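Local coordinates for inosine-uridine preferring nucleoside hydrolase family protein (PDB 2C40), which is a member of the nucleoside hydrolase family that holds a calcium ion and alpha-D-ribofuranose together in one pocket, at residues G69-P74 against P274-T279; V149-T154 against Y244-L249; A158-E163 against A170-F175. All blocks are in the same frame, centred on the assembly; numbering follows the deposited sequence.

Contact 1. Residues G69-P74 against P274-T279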
loop_
_atom_site.group_PDB
_atom_site.type_symbol
_atom_site.label_atom_id
_atom_site.label_comp_id
_atom_site.label_asym_id
_atom_site.label_seq_id
_atom_site.Cartn_x
_atom_site.Cartn_y
_atom_site.Cartn_z
ATOM N N GLY A 69 13.037 -8.683 -19.427
ATOM C CA GLY A 69 14.132 -7.777 -19.056
ATOM C C GLY A 69 15.447 -8.479 -18.808
ATOM O O GLY A 69 15.495 -9.672 -18.491
ATOM N N LYS A 70 16.532 -7.720 -18.975
ATOM C CA LYS A 70 17.882 -8.189 -18.636
ATOM C C LYS A 70 18.132 -8.121 -17.153
ATOM O O LYS A 70 18.773 -9.015 -16.559
ATOM C CB LYS A 70 18.896 -7.300 -19.362
ATOM C CG LYS A 70 20.343 -7.837 -19.273
ATOM C CD LYS A 70 21.113 -7.321 -20.461
ATOM C CE LYS A 70 22.623 -7.261 -20.282
ATOM N NZ LYS A 70 23.156 -5.993 -21.049
ATOM N N ASN A 71 17.659 -7.026 -16.540
ATOM C CA ASN A 71 17.922 -6.745 -15.135
ATOM C C ASN A 71 16.601 -6.401 -14.446
ATOM O O ASN A 71 16.169 -5.255 -14.494
ATOM C CB ASN A 71 18.946 -5.614 -15.025
ATOM C CG ASN A 71 20.258 -5.976 -15.658
ATOM O OD1 ASN A 71 20.836 -6.973 -15.271
ATOM N ND2 ASN A 71 20.749 -5.162 -16.643
ATOM N N PRO A 72 15.914 -7.419 -13.877
ATOM C CA PRO A 72 14.579 -7.203 -13.278
ATOM C C PRO A 72 14.516 -6.161 -12.125
ATOM O O PRO A 72 15.488 -5.961 -11.445
ATOM C CB PRO A 72 14.188 -8.597 -12.805
ATOM C CG PRO A 72 15.107 -9.571 -13.605
ATOM C CD PRO A 72 16.355 -8.830 -13.779
ATOM N N PHE A 73 13.395 -5.465 -11.967
ATOM C CA PHE A 73 13.186 -4.520 -10.850
ATOM C C PHE A 73 13.065 -5.258 -9.520
ATOM O O PHE A 73 12.805 -6.465 -9.504
ATOM C CB PHE A 73 11.917 -3.701 -11.078
ATOM C CG PHE A 73 12.080 -2.497 -11.994
ATOM C CD1 PHE A 73 12.016 -2.627 -13.392
ATOM C CD2 PHE A 73 12.177 -1.236 -11.476
ATOM C CE1 PHE A 73 12.146 -1.572 -14.213
ATOM C CE2 PHE A 73 12.267 -0.125 -12.308
ATOM C CZ PHE A 73 12.287 -0.289 -13.678
ATOM N N PRO A 74 13.322 -4.557 -8.381
ATOM C CA PRO A 74 13.121 -5.166 -7.079
ATOM C C PRO A 74 11.691 -5.656 -6.888
ATOM O O PRO A 74 10.780 -4.969 -7.339
ATOM C CB PRO A 74 13.452 -4.006 -6.096
ATOM C CG PRO A 74 14.369 -3.097 -6.904
ATOM C CD PRO A 74 13.899 -3.199 -8.281
ATOM N N PRO A 274 29.823 -3.441 -15.825
ATOM C CA PRO A 274 29.289 -2.842 -14.598
ATOM C C PRO A 274 28.581 -1.494 -14.763
ATOM O O PRO A 274 27.855 -1.109 -13.861
ATOM C CB PRO A 274 30.544 -2.648 -13.758
ATOM C CG PRO A 274 31.644 -2.497 -14.820
ATOM C CD PRO A 274 31.292 -3.549 -15.773
ATOM N N SER A 275 28.837 -0.796 -15.866
ATOM C CA SER A 275 28.238 0.497 -16.163
ATOM C C SER A 275 27.060 0.423 -17.138
ATOM O O SER A 275 26.587 1.469 -17.626
ATOM C CB SER A 275 29.308 1.421 -16.751
ATOM O OG SER A 275 29.514 1.108 -18.107
ATOM N N GLN A 276 26.577 -0.787 -17.415
ATOM C CA GLN A 276 25.418 -1.000 -18.287
ATOM C C GLN A 276 24.288 -0.086 -17.940
ATOM O O GLN A 276 23.942 0.018 -16.782
ATOM C CB GLN A 276 24.702 -2.312 -17.976
ATOM C CG GLN A 276 25.189 -3.566 -18.469
ATOM C CD GLN A 276 24.430 -4.681 -17.753
ATOM O OE1 GLN A 276 23.209 -4.806 -17.884
ATOM N NE2 GLN A 276 25.151 -5.467 -16.986
ATOM N N GLY A 277 23.611 0.446 -18.948
ATOM C CA GLY A 277 22.500 1.358 -18.717
ATOM C C GLY A 277 22.896 2.815 -18.508
ATOM O O GLY A 277 22.054 3.708 -18.630
ATOM N N ARG A 278 24.169 3.073 -18.202
ATOM C CA ARG A 278 24.662 4.459 -18.069
ATOM C C ARG A 278 24.499 5.278 -19.361
ATOM O O ARG A 278 24.866 4.833 -20.426
ATOM C CB ARG A 278 26.139 4.492 -17.635
ATOM C CG ARG A 278 26.581 5.828 -16.992
ATOM C CD ARG A 278 28.073 5.985 -16.981
ATOM N NE ARG A 278 28.778 5.084 -16.055
ATOM C CZ ARG A 278 30.114 5.008 -16.003
ATOM N NH1 ARG A 278 30.849 5.777 -16.774
ATOM N NH2 ARG A 278 30.723 4.188 -15.168
ATOM N N THR A 279 23.940 6.487 -19.216
ATOM C CA THR A 279 23.838 7.464 -20.264
ATOM C C THR A 279 24.884 8.522 -19.997
ATOM O O THR A 279 24.999 9.031 -18.867
ATOM C CB THR A 279 22.444 8.126 -20.280
ATOM O OG1 THR A 279 22.128 8.627 -18.976
ATOM C CG2 THR A 279 21.372 7.148 -20.747
#

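Contact 2. Residues V149-T154 against Y244-L249. With CA (calcium ion), chain C; RIB (alpha-D-ribofuranose), chain D.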
loop_
_atom_site.group_PDB
_atom_site.type_symbol
_atom_site.label_atom_id
_atom_site.label_comp_id
_atom_site.label_asym_id
_atom_site.label_seq_id
_atom_site.Cartn_x
_atom_site.Cartn_y
_atom_site.Cartn_z
ATOM N N VAL A 149 8.964 10.476 -26.252
ATOM C CA VAL A 149 9.188 11.042 -24.938
ATOM C C VAL A 149 9.342 9.894 -23.969
ATOM O O VAL A 149 8.482 9.064 -23.839
ATOM C CB VAL A 149 8.059 12.006 -24.503
ATOM C CG1 VAL A 149 8.443 12.757 -23.210
ATOM C CG2 VAL A 149 7.793 13.015 -25.642
ATOM N N TRP A 150 10.484 9.860 -23.301
ATOM C CA TRP A 150 10.864 8.760 -22.445
ATOM C C TRP A 150 11.389 9.248 -21.098
ATOM O O TRP A 150 12.223 10.160 -21.008
ATOM C CB TRP A 150 11.914 7.891 -23.161
ATOM C CG TRP A 150 12.364 6.655 -22.411
ATOM C CD1 TRP A 150 11.569 5.691 -21.810
ATOM C CD2 TRP A 150 13.710 6.268 -22.177
ATOM N NE1 TRP A 150 12.350 4.746 -21.220
ATOM C CE2 TRP A 150 13.671 5.062 -21.430
ATOM C CE3 TRP A 150 14.952 6.823 -22.524
ATOM C CZ2 TRP A 150 14.827 4.391 -21.023
ATOM C CZ3 TRP A 150 16.111 6.165 -22.112
ATOM C CH2 TRP A 150 16.034 4.963 -21.348
ATOM N N MET A 151 10.886 8.586 -20.058
ATOM C CA MET A 151 11.460 8.627 -18.745
ATOM C C MET A 151 12.605 7.628 -18.680
ATOM O O MET A 151 12.424 6.406 -18.632
ATOM C CB MET A 151 10.403 8.303 -17.677
ATOM C CG MET A 151 10.839 8.751 -16.226
ATOM S SD MET A 151 12.138 7.762 -15.411
ATOM C CE MET A 151 13.285 9.021 -14.952
ATOM N N GLY A 152 13.807 8.142 -18.659
ATOM C CA GLY A 152 14.987 7.289 -18.549
ATOM C C GLY A 152 16.249 8.120 -18.431
ATOM O O GLY A 152 16.273 9.332 -18.732
ATOM N N GLY A 153 17.286 7.463 -17.923
ATOM C CA GLY A 153 18.645 7.990 -17.934
ATOM C C GLY A 153 18.923 8.949 -16.808
ATOM O O GLY A 153 18.011 9.347 -16.088
ATOM N N THR A 154 20.209 9.268 -16.674
ATOM C CA THR A 154 20.705 10.341 -15.822
ATOM C C THR A 154 22.131 10.733 -16.256
ATOM O O THR A 154 22.913 9.901 -16.785
ATOM C CB THR A 154 20.648 9.946 -14.289
ATOM O OG1 THR A 154 20.987 11.053 -13.463
ATOM C CG2 THR A 154 21.575 8.748 -13.941
ATOM N N TYR A 244 9.715 11.850 -6.236
ATOM C CA TYR A 244 9.653 12.569 -7.474
ATOM C C TYR A 244 8.764 11.787 -8.447
ATOM O O TYR A 244 8.861 10.586 -8.554
ATOM C CB TYR A 244 11.059 12.770 -8.022
ATOM C CG TYR A 244 11.980 13.572 -7.120
ATOM C CD1 TYR A 244 12.752 12.934 -6.131
ATOM C CD2 TYR A 244 12.053 14.962 -7.220
ATOM C CE1 TYR A 244 13.571 13.652 -5.302
ATOM C CE2 TYR A 244 12.867 15.697 -6.403
ATOM C CZ TYR A 244 13.626 15.042 -5.446
ATOM O OH TYR A 244 14.461 15.756 -4.634
ATOM N N LEU A 245 7.922 12.518 -9.161
ATOM C CA LEU A 245 6.868 12.010 -10.031
ATOM C C LEU A 245 7.405 11.952 -11.457
ATOM O O LEU A 245 6.980 12.692 -12.327
ATOM C CB LEU A 245 5.671 12.964 -9.979
ATOM C CG LEU A 245 5.158 13.235 -8.565
ATOM C CD1 LEU A 245 4.548 14.571 -8.442
ATOM C CD2 LEU A 245 4.182 12.174 -8.245
ATOM N N TRP A 246 8.380 11.090 -11.668
ATOM C CA TRP A 246 9.099 11.052 -12.928
ATOM C C TRP A 246 8.243 10.763 -14.124
ATOM O O TRP A 246 8.333 11.455 -15.117
ATOM C CB TRP A 246 10.153 9.983 -12.887
ATOM C CG TRP A 246 11.254 10.351 -12.053
ATOM C CD1 TRP A 246 12.214 11.250 -12.341
ATOM C CD2 TRP A 246 11.544 9.824 -10.773
ATOM N NE1 TRP A 246 13.094 11.340 -11.293
ATOM C CE2 TRP A 246 12.713 10.466 -10.318
ATOM C CE3 TRP A 246 10.905 8.906 -9.944
ATOM C CZ2 TRP A 246 13.299 10.191 -9.073
ATOM C CZ3 TRP A 246 11.481 8.636 -8.699
ATOM C CH2 TRP A 246 12.668 9.279 -8.283
ATOM N N ASP A 247 7.414 9.742 -14.010
ATOM C CA ASP A 247 6.535 9.341 -15.102
ATOM C C ASP A 247 5.397 10.356 -15.372
ATOM O O ASP A 247 5.053 10.619 -16.524
ATOM C CB ASP A 247 5.978 7.959 -14.815
ATOM C CG ASP A 247 7.080 6.920 -14.643
ATOM O OD1 ASP A 247 8.252 7.200 -15.036
ATOM O OD2 ASP A 247 6.767 5.807 -14.179
ATOM N N VAL A 248 4.852 10.925 -14.292
ATOM C CA VAL A 248 3.762 11.869 -14.369
ATOM C C VAL A 248 4.266 13.134 -15.086
ATOM O O VAL A 248 3.525 13.724 -15.866
ATOM C CB VAL A 248 3.170 12.198 -12.971
ATOM C CG1 VAL A 248 2.152 13.280 -13.058
ATOM C CG2 VAL A 248 2.495 10.973 -12.362
ATOM N N LEU A 249 5.505 13.526 -14.811
ATOM C CA LEU A 249 6.108 14.674 -15.417
ATOM C C LEU A 249 6.367 14.424 -16.904
ATOM O O LEU A 249 6.230 15.326 -17.722
ATOM C CB LEU A 249 7.420 14.994 -14.749
ATOM C CG LEU A 249 8.217 16.237 -15.153
ATOM C CD1 LEU A 249 9.330 15.850 -16.057
ATOM C CD2 LEU A 249 7.366 17.384 -15.747
HETATM CA CA CA C . 7.515 3.514 -14.699
HETATM O O5 RIB D . 13.866 4.921 -12.605
HETATM C C5 RIB D . 12.573 5.548 -12.378
HETATM C C4 RIB D . 11.488 4.561 -12.815
HETATM O O4 RIB D . 11.555 3.443 -11.905
HETATM C C3 RIB D . 10.025 5.047 -12.870
HETATM O O3 RIB D . 9.614 5.122 -14.274
HETATM C C2 RIB D . 9.197 4.069 -11.923
HETATM O O2 RIB D . 7.900 3.420 -12.314
HETATM C C1 RIB D . 10.233 2.989 -11.519
HETATM O O HOH W 1 9.600 2.200 -14.525
#

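Contact 3. Residues A158-E163 against A170-F175. With RIB (alpha-D-ribofuranose), chain D.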
loop_
_atom_site.group_PDB
_atom_site.type_symbol
_atom_site.label_atom_id
_atom_site.label_comp_id
_atom_site.label_asym_id
_atom_site.label_seq_id
_atom_site.Cartn_x
_atom_site.Cartn_y
_atom_site.Cartn_z
ATOM N N ALA A 158 25.770 9.509 -10.159
ATOM C CA ALA A 158 25.100 8.333 -9.647
ATOM C C ALA A 158 23.643 8.338 -10.000
ATOM O O ALA A 158 23.019 9.411 -10.063
ATOM C CB ALA A 158 25.276 8.239 -8.122
ATOM N N GLY A 159 23.103 7.125 -10.182
ATOM C CA GLY A 159 21.698 6.900 -10.520
ATOM C C GLY A 159 20.885 6.326 -9.370
ATOM O O GLY A 159 21.219 6.510 -8.215
ATOM N N ASN A 160 19.802 5.625 -9.690
ATOM C CA ASN A 160 18.901 5.072 -8.636
ATOM C C ASN A 160 18.920 3.557 -8.647
ATOM O O ASN A 160 18.135 2.881 -7.920
ATOM C CB ASN A 160 17.489 5.554 -8.839
ATOM C CG ASN A 160 16.914 5.121 -10.194
ATOM O OD1 ASN A 160 17.647 4.703 -11.084
ATOM N ND2 ASN A 160 15.610 5.203 -10.333
ATOM N N VAL A 161 19.861 3.009 -9.421
ATOM C CA VAL A 161 20.140 1.573 -9.434
ATOM C C VAL A 161 21.259 1.241 -8.426
ATOM O O VAL A 161 22.395 1.668 -8.580
ATOM C CB VAL A 161 20.541 1.085 -10.881
ATOM C CG1 VAL A 161 20.848 -0.367 -10.899
ATOM C CG2 VAL A 161 19.426 1.302 -11.843
ATOM N N HIS A 162 20.932 0.468 -7.394
ATOM C CA HIS A 162 21.933 0.043 -6.419
ATOM C C HIS A 162 21.828 -1.488 -6.264
ATOM O O HIS A 162 21.124 -1.990 -5.436
ATOM C CB HIS A 162 21.848 0.910 -5.140
ATOM C CG HIS A 162 22.069 2.376 -5.437
ATOM N ND1 HIS A 162 21.038 3.297 -5.507
ATOM C CD2 HIS A 162 23.189 3.050 -5.824
ATOM C CE1 HIS A 162 21.515 4.475 -5.873
ATOM N NE2 HIS A 162 22.818 4.354 -6.071
ATOM N N GLU A 163 22.495 -2.205 -7.167
ATOM C CA GLU A 163 22.286 -3.625 -7.381
ATOM C C GLU A 163 23.590 -4.361 -7.604
ATOM O O GLU A 163 24.571 -3.789 -8.085
ATOM C CB GLU A 163 21.431 -3.868 -8.613
ATOM C CG GLU A 163 20.042 -3.363 -8.529
ATOM C CD GLU A 163 19.236 -3.955 -7.419
ATOM O OE1 GLU A 163 19.402 -5.156 -7.067
ATOM O OE2 GLU A 163 18.406 -3.196 -6.896
ATOM N N ALA A 170 23.663 4.122 -13.423
ATOM C CA ALA A 170 22.520 4.059 -14.339
ATOM C C ALA A 170 21.198 4.366 -13.628
ATOM O O ALA A 170 21.077 4.279 -12.382
ATOM C CB ALA A 170 22.407 2.689 -14.981
ATOM N N GLU A 171 20.217 4.680 -14.452
ATOM C CA GLU A 171 18.842 4.862 -14.037
ATOM C C GLU A 171 18.097 3.565 -14.401
ATOM O O GLU A 171 18.499 2.851 -15.325
ATOM C CB GLU A 171 18.312 6.102 -14.733
ATOM C CG GLU A 171 16.864 6.331 -14.653
ATOM C CD GLU A 171 16.071 5.468 -15.602
ATOM O OE1 GLU A 171 14.957 5.167 -15.165
ATOM O OE2 GLU A 171 16.558 5.076 -16.733
ATOM N N TRP A 172 17.039 3.236 -13.642
ATOM C CA TRP A 172 16.346 1.943 -13.740
ATOM C C TRP A 172 15.708 1.565 -15.074
ATOM O O TRP A 172 15.792 0.399 -15.494
ATOM C CB TRP A 172 15.291 1.789 -12.588
ATOM C CG TRP A 172 15.804 0.932 -11.466
ATOM C CD1 TRP A 172 16.188 1.338 -10.221
ATOM C CD2 TRP A 172 16.073 -0.463 -11.534
ATOM N NE1 TRP A 172 16.632 0.270 -9.492
ATOM C CE2 TRP A 172 16.582 -0.850 -10.283
ATOM C CE3 TRP A 172 15.886 -1.442 -12.526
ATOM C CZ2 TRP A 172 16.951 -2.166 -10.011
ATOM C CZ3 TRP A 172 16.231 -2.736 -12.257
ATOM C CH2 TRP A 172 16.761 -3.094 -11.008
ATOM N N ASN A 173 14.964 2.472 -15.706
ATOM C CA ASN A 173 14.358 2.138 -17.005
ATOM C C ASN A 173 15.410 1.760 -18.064
ATOM O O ASN A 173 15.165 0.867 -18.883
ATOM C CB ASN A 173 13.411 3.245 -17.505
ATOM C CG ASN A 173 12.104 3.326 -16.683
ATOM O OD1 ASN A 173 11.730 2.373 -15.992
ATOM N ND2 ASN A 173 11.387 4.442 -16.809
ATOM N N SER A 174 16.565 2.432 -18.045
ATOM C CA SER A 174 17.690 2.069 -18.905
ATOM C C SER A 174 18.329 0.760 -18.462
ATOM O O SER A 174 18.547 -0.130 -19.272
ATOM C CB SER A 174 18.781 3.142 -18.914
ATOM O OG SER A 174 18.224 4.432 -19.029
ATOM N N PHE A 175 18.647 0.664 -17.182
ATOM C CA PHE A 175 19.258 -0.552 -16.633
ATOM C C PHE A 175 18.459 -1.849 -16.921
ATOM O O PHE A 175 19.044 -2.857 -17.198
ATOM C CB PHE A 175 19.464 -0.360 -15.136
ATOM C CG PHE A 175 20.211 -1.491 -14.446
ATOM C CD1 PHE A 175 21.534 -1.748 -14.761
ATOM C CD2 PHE A 175 19.593 -2.249 -13.452
ATOM C CE1 PHE A 175 22.231 -2.751 -14.148
ATOM C CE2 PHE A 175 20.272 -3.287 -12.805
ATOM C CZ PHE A 175 21.597 -3.537 -13.124
HETATM O O5 RIB D . 13.866 4.921 -12.605
HETATM C C5 RIB D . 12.573 5.548 -12.378
HETATM C C4 RIB D . 11.488 4.561 -12.815
HETATM O O4 RIB D . 11.555 3.443 -11.905
HETATM C C3 RIB D . 10.025 5.047 -12.870
HETATM O O3 RIB D . 9.614 5.122 -14.274
HETATM C C2 RIB D . 9.197 4.069 -11.923
HETATM O O2 RIB D . 7.900 3.420 -12.314
HETATM C C1 RIB D . 10.233 2.989 -11.519
HETATM O O HOH W 2 18.211 -0.344 -6.956
#

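Contact 1. Residues G69-P74 against P274-T279
Asn71 and Gln276 reach for each other from opposite directions, amide to amide, while the chain of Lys70 runs up to the same oxygen. The key atom is Gln276 OE1, which accepts from Asn71 ND2 at 2.8 Å with an N-H...O angle of 150°. OE1 lies almost in the amide plane of Asn71, whereas the donor is tilted somewhat out of the carbonyl plane of Gln276; the two amide planes are 37° apart. Lys70 NZ adds a second, weak bond to Gln276 OE1 at 3.4 Å. Its CE is nearly as close, 3.5 Å from Gln276 OE1, so the last two atoms of the lysine lie together against the oxygen. With CG of Gln276 opposite its own carbonyl carbon (chi1 -80°) and the chain straight beyond it, the amide is carried across a gap of 10.0 Å between Asn71 CA and Gln276 CA.

The rotation of each amide has independent evidence. Asn71 ND2 also donates to Phe175 O, and Gln276 NE2 donates to Gly273 O, which leaves OE1 facing the asparagine. Gln276 is itself the second residue of a type II beta turn, Ser275 to Arg278, closed by Arg278 N to Ser275 O at 3.0 Å, with Gly277 third. The arrangement is a side-chain bridge between two surface loops, one following the edge strand 62-64; two residues on from Asn71, Phe73 stacks on Trp172 and lines the alpha-D-ribofuranose pocket.

Contact 2. Residues V149-T154 against Y244-L249
O3 of alpha-D-ribofuranose is the atom on which Asp247 and, more loosely, Met151 converge: Asp247 OD1 lies 2.6 Å from O3, calcium binds O3 at 2.7 Å, and the Met151 sulfur stands nearby. Of the two carboxylate oxygens, OD1 makes the closer approach to O3 and is also touched by Met151 CG, 3.2 Å from Asp247 OD1. OD2 of Asp247 coordinates calcium at 2.5 Å and also lies near O3. Sugar O2, a water, Asp9, Asp14 and Thr125 share the metal with them, so sugar and carboxylate are tied together through it.

Met151 and Asp247 cross at about a right angle. Having CG opposite the backbone N (chi1 -163°) sends the methionine toward the helix, and a bend at chi2 (-73°) then lays Met151 SD beside the sugar, 3.8 Å from C5 of alpha-D-ribofuranose. The methyl group continues to Trp246, where Met151 CE meets CD1 at 3.6 Å. Met151 SD sits 5.0 Å from the centroid of the Trp246 five-membered ring and 41° off its normal, an oblique Met-aromatic contact. Next to that CD1, NE1 donates to Leu196 O, which holds the indole in place.

Leu245 is the N-cap of helix 246-255, which places Asp247 in the first turn, facing the end of strand 145-151. A strand end and a helix start thus jointly form one wall of the calcium and alpha-D-ribofuranose site.

Contact 3. Residues A158-E163 against A170-F175
The capped N-terminus of helix 172-176 forms part of the alpha-D-ribofuranose pocket, and Asn160, from the loop leading to it, lies against Glu171 and Trp172 there. Glu171 is the N-cap: its OE1 accepts from Asn173 N at 2.7 Å, approached from above the carboxylate plane, and its OE2 accepts from Ser174 N at 3.0 Å, on the syn side but tilted out of that plane, as well as from Ser174 OG. Glu171 OE1 also accepts from the sugar O5 hydroxyl at 2.8 Å. The same O5 accepts from Asn160 ND2 at 2.9 Å, so the hydroxyl is held between amide and carboxylate. Asn160 CG sits between its backbone N and carbonyl carbon (chi1 61°), bringing OD1 to Trp172 N at 3.0 Å in a weak bond.

Val161 straddles two rings by CH-pi contacts. Val161 CG2 stands over the five-membered ring of Trp172, 3.6 Å from its centroid and only 7° off the normal; Val161 CG1 lies over one face of Phe175, 3.6 Å from that centroid. At the indole edge, a water accepts from Trp172 NE1 and His162 N and donates to Glu163 OE2. Covered on one face by Val161 and held at its edge through the water, Trp172 belongs to an aromatic and polar wall of the sugar site.

Along the chain the pairs are concentric: contact 3 (158-163 with 170-175) lies between the segments of contact 2, and contact 2 between those of contact 1. The centres of contacts 1 and 3 are 6 Å apart, contacts 2 and 3 13 Å, and contacts 1 and 2 16 Å. Strand 145-151 of the mixed sheet leads through the loop of contact 3 into helix 172-176, where Glu171 OE2 accepts from Gly153 N and Asn173 ND2 donates to Met151 O. Thr279, starting the outermost strand 279-281, meets Thr154. Contact 2 supplies Asp247 to the calcium site, contact 3 binds the sugar at O5 and O3, and contact 1 joins loop 69-74, which carries Phe73, to the turn before strand 279-281.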